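Local structure of glucose-6-phosphate isomerase like protein (Thermus thermophilus, 1WIW) at residues V30-Y35 / F117-A121; E61-L67 / R88-V94. The protein probably acts as a sugar-phosphate isomerase of the PGI/PMI family, interconverting glucose-6-phosphate or mannose-6-phosphate with fructose-6-phosphate. All coordinates share one frame; numbering follows the deposited sequence.

Contact 1 (V30-Y35 / F117-A121); sequences VPGEAY and FLLLA
Phe117 reaches from the last turn of helix 110-121 to the loop 30-35 and touches both Pro31 and Tyr35. CG is anti to the backbone N (chi1 179°), which swings the ring out from the helix toward the loop. From CB and CG, on the helix side, the ring runs along CD2, which lies 4.0 Å from Pro31 CD. One atom further on, CE2 sits 3.9 Å from Pro31 CA, an oblique approach to the ring. The tip, CZ, meets the far end of Tyr35: the phenol oxygen OH comes in at the ring edge, in its plane, 3.8 Å from CZ, and the two side chains cross at about a right angle. Helix 110-121 packs on the parallel sheet of the N-terminal SIS domain, so the loop 30-35, which leads into strand 39-45, is closing over the flank of that helix; Phe117 also touches Val94 of strand 90-95. Pro31 also packs on Leu120, its CD 3.6 Å from Leu120 CB, and the two side chains cross nearly perpendicularly. Ala121 is small enough for Tyr35 to come close, its CB 3.9 Å from Tyr35 CD2. Within the loop, Glu33 CG lies over one face of the Tyr35 ring, offset toward the rim.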
loop_
_atom_site.group_PDB
_atom_site.type_symbol
_atom_site.label_atom_id
_atom_site.label_comp_id
_atom_site.label_asym_id
_atom_site.label_seq_id
_atom_site.Cartn_x
_atom_site.Cartn_y
_atom_site.Cartn_z
ATOM N N VAL B 30 -3.518 6.924 -28.941
ATOM C CA VAL B 30 -2.185 6.873 -29.518
ATOM C C VAL B 30 -1.717 8.322 -29.646
ATOM O O VAL B 30 -2.477 9.185 -30.093
ATOM C CB VAL B 30 -2.231 6.227 -30.921
ATOM C CG1 VAL B 30 -0.876 6.313 -31.592
ATOM C CG2 VAL B 30 -2.674 4.776 -30.803
ATOM N N PRO B 31 -0.471 8.615 -29.243
ATOM C CA PRO B 31 0.002 9.996 -29.357
ATOM C C PRO B 31 0.067 10.443 -30.813
ATOM O O PRO B 31 0.533 9.703 -31.681
ATOM C CB PRO B 31 1.373 9.953 -28.678
ATOM C CG PRO B 31 1.818 8.547 -28.893
ATOM C CD PRO B 31 0.564 7.746 -28.661
ATOM N N GLY B 32 -0.422 11.651 -31.074
ATOM C CA GLY B 32 -0.420 12.173 -32.427
ATOM C C GLY B 32 0.690 13.172 -32.690
ATOM O O GLY B 32 0.671 13.873 -33.701
ATOM N N GLU B 33 1.660 13.243 -31.785
ATOM C CA GLU B 33 2.771 14.167 -31.952
ATOM C C GLU B 33 3.963 13.770 -31.094
ATOM O O GLU B 33 3.828 13.005 -30.138
ATOM C CB GLU B 33 2.321 15.592 -31.618
ATOM C CG GLU B 33 1.827 15.791 -30.193
ATOM C CD GLU B 33 1.053 17.087 -30.030
ATOM O OE1 GLU B 33 0.787 17.487 -28.878
ATOM O OE2 GLU B 33 0.702 17.703 -31.057
ATOM N N ALA B 34 5.135 14.288 -31.450
ATOM C CA ALA B 34 6.360 13.984 -30.725
ATOM C C ALA B 34 6.542 14.918 -29.537
ATOM O O ALA B 34 7.190 15.960 -29.650
ATOM C CB ALA B 34 7.559 14.090 -31.658
ATOM N N TYR B 35 5.968 14.542 -28.399
ATOM C CA TYR B 35 6.078 15.347 -27.191
ATOM C C TYR B 35 7.545 15.598 -26.883
ATOM O O TYR B 35 8.334 14.661 -26.771
ATOM C CB TYR B 35 5.406 14.629 -26.021
ATOM C CG TYR B 35 3.920 14.463 -26.214
ATOM C CD1 TYR B 35 3.053 15.540 -26.039
ATOM C CD2 TYR B 35 3.381 13.242 -26.621
ATOM C CE1 TYR B 35 1.687 15.407 -26.265
ATOM C CE2 TYR B 35 2.015 13.100 -26.852
ATOM C CZ TYR B 35 1.178 14.186 -26.673
ATOM O OH TYR B 35 -0.169 14.056 -26.908
ATOM N N PHE B 117 -0.093 4.520 -23.784
ATOM C CA PHE B 117 0.069 5.889 -24.255
ATOM C C PHE B 117 1.432 6.440 -23.850
ATOM O O PHE B 117 2.139 7.012 -24.680
ATOM C CB PHE B 117 -1.046 6.782 -23.702
ATOM C CG PHE B 117 -0.928 8.224 -24.119
ATOM C CD1 PHE B 117 -0.275 9.148 -23.305
ATOM C CD2 PHE B 117 -1.455 8.656 -25.334
ATOM C CE1 PHE B 117 -0.153 10.486 -23.695
ATOM C CE2 PHE B 117 -1.337 9.989 -25.736
ATOM C CZ PHE B 117 -0.686 10.905 -24.914
ATOM N N LEU B 118 1.804 6.262 -22.583
ATOM C CA LEU B 118 3.096 6.750 -22.093
ATOM C C LEU B 118 4.280 6.126 -22.822
ATOM O O LEU B 118 5.232 6.819 -23.171
ATOM C CB LEU B 118 3.248 6.500 -20.588
ATOM C CG LEU B 118 2.449 7.393 -19.638
ATOM C CD1 LEU B 118 2.833 7.094 -18.195
ATOM C CD2 LEU B 118 2.736 8.854 -19.953
ATOM N N LEU B 119 4.231 4.819 -23.056
ATOM C CA LEU B 119 5.331 4.165 -23.751
ATOM C C LEU B 119 5.456 4.702 -25.176
ATOM O O LEU B 119 6.561 4.957 -25.654
ATOM C CB LEU B 119 5.134 2.644 -23.768
ATOM C CG LEU B 119 5.139 1.945 -22.401
ATOM C CD1 LEU B 119 5.059 0.437 -22.597
ATOM C CD2 LEU B 119 6.408 2.306 -21.638
ATOM N N LEU B 120 4.325 4.881 -25.850
ATOM C CA LEU B 120 4.326 5.396 -27.216
ATOM C C LEU B 120 4.705 6.874 -27.262
ATOM O O LEU B 120 5.224 7.362 -28.271
ATOM C CB LEU B 120 2.951 5.207 -27.860
ATOM C CG LEU B 120 2.523 3.777 -28.190
ATOM C CD1 LEU B 120 1.080 3.765 -28.655
ATOM C CD2 LEU B 120 3.426 3.214 -29.269
ATOM N N ALA B 121 4.443 7.581 -26.167
ATOM C CA ALA B 121 4.749 9.003 -26.086
ATOM C C ALA B 121 6.213 9.258 -25.730
ATOM O O ALA B 121 6.735 10.349 -25.964
ATOM C CB ALA B 121 3.848 9.670 -25.050
#

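Contact 2 (E61-L67 / R88-V94); sequences EEGTLFL and RARVVRV
Phe66 and Val92 lie side by side on one face of the sheet, pointing the same way, with Phe66 CD1 3.8 Å from Val92 CB. They belong to neighbouring parallel strands, 64-67 and 90-94, of the SIS domain's alpha-beta fold; helix 76-83 lies between them in the chain, a beta-alpha-beta crossover. Thr64 is on the same face. With OG1 beside the backbone N (chi1 -57°), CG2 stands anti to that N and reaches Val92 CG2 at 3.6 Å; it also covers one face of the Phe66 ring, off toward the rim, while OG1 turns away to bond Pro36 O. Cut back to an alanine, Phe66 would be likely to leave a gap beside Val92 and deprive Thr64 CG2 and the Tyr35 ring, which meets it edge-to-face, of their aromatic partner. On the opposite face the aliphatic chains of Leu65, Leu67 and Val91 meet more loosely; the side chains of Leu67 and Val91 cross at a slant, Leu67 CD2 4.2 Å from Val91 CG1. Between the faces the backbones zip together in regular parallel fashion, Arg90 O taking Leu65 N and Leu65 O taking Val92 N. The same pattern begins at Gly63, which has positive phi and whose O accepts Arg90 N at 2.6 Å. Before it the character changes: Glu62 and Arg88 run alongside each other, their carboxylate and guanidinium planes 52° apart, in a long salt bridge. Arg88 is bent at chi3, and this folds its guanidinium back so that Glu61 O lies 3.4 Å above the guanidinium plane, offset toward the rim, while the same oxygen accepts Arg88 N at 2.9 Å.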
loop_
_atom_site.group_PDB
_atom_site.type_symbol
_atom_site.label_atom_id
_atom_site.label_comp_id
_atom_site.label_asym_id
_atom_site.label_seq_id
_atom_site.Cartn_x
_atom_site.Cartn_y
_atom_site.Cartn_z
ATOM N N GLU B 61 10.698 20.409 -14.853
ATOM C CA GLU B 61 10.749 21.856 -15.015
ATOM C C GLU B 61 10.761 22.227 -16.493
ATOM O O GLU B 61 10.477 23.368 -16.857
ATOM C CB GLU B 61 12.001 22.419 -14.340
ATOM C CG GLU B 61 12.068 22.181 -12.842
ATOM C CD GLU B 61 10.909 22.818 -12.101
ATOM O OE1 GLU B 61 10.681 24.032 -12.285
ATOM O OE2 GLU B 61 10.227 22.104 -11.333
ATOM N N GLU B 62 11.090 21.253 -17.336
ATOM C CA GLU B 62 11.154 21.467 -18.779
ATOM C C GLU B 62 10.588 20.271 -19.544
ATOM O O GLU B 62 10.432 19.183 -18.988
ATOM C CB GLU B 62 12.607 21.689 -19.206
ATOM C CG GLU B 62 13.524 20.522 -18.856
ATOM C CD GLU B 62 14.907 20.636 -19.477
ATOM O OE1 GLU B 62 15.732 19.720 -19.263
ATOM O OE2 GLU B 62 15.169 21.636 -20.181
ATOM N N GLY B 63 10.291 20.479 -20.823
ATOM C CA GLY B 63 9.763 19.403 -21.643
ATOM C C GLY B 63 8.266 19.177 -21.513
ATOM O O GLY B 63 7.470 20.108 -21.648
ATOM N N THR B 64 7.882 17.932 -21.252
ATOM C CA THR B 64 6.474 17.590 -21.116
ATOM C C THR B 64 6.181 16.864 -19.811
ATOM O O THR B 64 6.927 15.980 -19.388
ATOM C CB THR B 64 5.998 16.679 -22.270
ATOM O OG1 THR B 64 6.236 17.322 -23.526
ATOM C CG2 THR B 64 4.514 16.387 -22.137
ATOM N N LEU B 65 5.081 17.251 -19.178
ATOM C CA LEU B 65 4.647 16.634 -17.936
ATOM C C LEU B 65 3.293 16.003 -18.230
ATOM O O LEU B 65 2.329 16.704 -18.535
ATOM C CB LEU B 65 4.521 17.687 -16.828
ATOM C CG LEU B 65 4.024 17.281 -15.431
ATOM C CD1 LEU B 65 2.531 17.019 -15.467
ATOM C CD2 LEU B 65 4.779 16.053 -14.935
ATOM N N PHE B 66 3.236 14.677 -18.172
ATOM C CA PHE B 66 1.991 13.969 -18.424
ATOM C C PHE B 66 1.223 13.822 -17.119
ATOM O O PHE B 66 1.677 13.162 -16.183
ATOM C CB PHE B 66 2.275 12.594 -19.025
ATOM C CG PHE B 66 2.839 12.650 -20.411
ATOM C CD1 PHE B 66 2.050 13.059 -21.481
ATOM C CD2 PHE B 66 4.166 12.309 -20.648
ATOM C CE1 PHE B 66 2.575 13.131 -22.770
ATOM C CE2 PHE B 66 4.702 12.378 -21.934
ATOM C CZ PHE B 66 3.905 12.790 -22.996
ATOM N N LEU B 67 0.059 14.456 -17.064
ATOM C CA LEU B 67 -0.793 14.415 -15.880
ATOM C C LEU B 67 -1.885 13.387 -16.155
ATOM O O LEU B 67 -2.837 13.675 -16.871
ATOM C CB LEU B 67 -1.402 15.801 -15.659
ATOM C CG LEU B 67 -1.625 16.307 -14.234
ATOM C CD1 LEU B 67 -0.339 16.182 -13.432
ATOM C CD2 LEU B 67 -2.086 17.763 -14.289
ATOM N N ARG B 88 8.645 25.579 -17.025
ATOM C CA ARG B 88 8.672 25.635 -18.483
ATOM C C ARG B 88 8.183 24.330 -19.109
ATOM O O ARG B 88 8.218 24.163 -20.329
ATOM C CB ARG B 88 10.094 25.928 -18.970
ATOM C CG ARG B 88 10.744 27.138 -18.320
ATOM C CD ARG B 88 12.111 27.416 -18.929
ATOM N NE ARG B 88 12.950 26.220 -18.969
ATOM C CZ ARG B 88 13.309 25.517 -17.898
ATOM N NH1 ARG B 88 12.905 25.888 -16.690
ATOM N NH2 ARG B 88 14.069 24.438 -18.037
ATOM N N ALA B 89 7.729 23.405 -18.272
ATOM C CA ALA B 89 7.244 22.120 -18.754
ATOM C C ALA B 89 5.834 22.225 -19.322
ATOM O O ALA B 89 4.967 22.878 -18.745
ATOM C CB ALA B 89 7.273 21.096 -17.627
ATOM N N ARG B 90 5.619 21.584 -20.466
ATOM C CA ARG B 90 4.310 21.580 -21.104
ATOM C C ARG B 90 3.459 20.526 -20.410
ATOM O O ARG B 90 3.892 19.388 -20.232
ATOM C CB ARG B 90 4.438 21.233 -22.586
ATOM C CG ARG B 90 3.101 21.036 -23.278
ATOM C CD ARG B 90 3.272 20.440 -24.662
ATOM N NE ARG B 90 1.985 20.088 -25.253
ATOM C CZ ARG B 90 1.842 19.465 -26.418
ATOM N NH1 ARG B 90 2.911 19.122 -27.124
ATOM N NH2 ARG B 90 0.631 19.184 -26.878
ATOM N N VAL B 91 2.248 20.905 -20.017
ATOM C CA VAL B 91 1.354 19.977 -19.338
ATOM C C VAL B 91 0.379 19.311 -20.300
ATOM O O VAL B 91 -0.323 19.983 -21.056
ATOM C CB VAL B 91 0.541 20.690 -18.238
ATOM C CG1 VAL B 91 -0.381 19.697 -17.543
ATOM C CG2 VAL B 91 1.481 21.334 -17.233
ATOM N N VAL B 92 0.349 17.981 -20.270
ATOM C CA VAL B 92 -0.557 17.217 -21.114
ATOM C C VAL B 92 -1.465 16.387 -20.216
ATOM O O VAL B 92 -1.021 15.437 -19.573
ATOM C CB VAL B 92 0.202 16.279 -22.071
ATOM C CG1 VAL B 92 -0.790 15.438 -22.859
ATOM C CG2 VAL B 92 1.063 17.095 -23.024
ATOM N N ARG B 93 -2.740 16.764 -20.181
ATOM C CA ARG B 93 -3.734 16.090 -19.360
ATOM C C ARG B 93 -4.347 14.895 -20.075
ATOM O O ARG B 93 -4.916 15.029 -21.161
ATOM C CB ARG B 93 -4.843 17.070 -18.978
ATOM C CG ARG B 93 -4.379 18.286 -18.190
ATOM C CD ARG B 93 -5.532 19.261 -18.011
ATOM N NE ARG B 93 -6.649 18.644 -17.300
ATOM C CZ ARG B 93 -7.894 19.107 -17.311
ATOM N NH1 ARG B 93 -8.194 20.199 -18.002
ATOM N NH2 ARG B 93 -8.842 18.476 -16.632
ATOM N N VAL B 94 -4.229 13.731 -19.449
ATOM C CA VAL B 94 -4.763 12.489 -19.990
ATOM C C VAL B 94 -5.714 11.898 -18.952
ATOM O O VAL B 94 -5.294 11.571 -17.842
ATOM C CB VAL B 94 -3.625 11.481 -20.262
ATOM C CG1 VAL B 94 -4.176 10.239 -20.912
ATOM C CG2 VAL B 94 -2.564 12.117 -21.139
#

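Both contacts belong to the N-terminal domain, with centres about 13 Å apart on the same side of the chain's centre. In sequence the order is 30-35, 61-67, 88-94, 117-121, so the strand pair of contact 2 falls between the two halves of contact 1. Contact 2 forms the middle of the four-stranded parallel sheet; contact 1 covers the face bearing Phe66 and Val92 with helix 110-121 and the loop ahead of strand 39-45. They meet directly: Tyr35 CG is 3.6 Å from Phe66 CZ, and a salt bridge joins Glu33 OE1 to Arg90 NH2 at 2.6 Å. Helix and loop therefore cover one face of the sheet, joined to it by aromatic packing and a salt bridge.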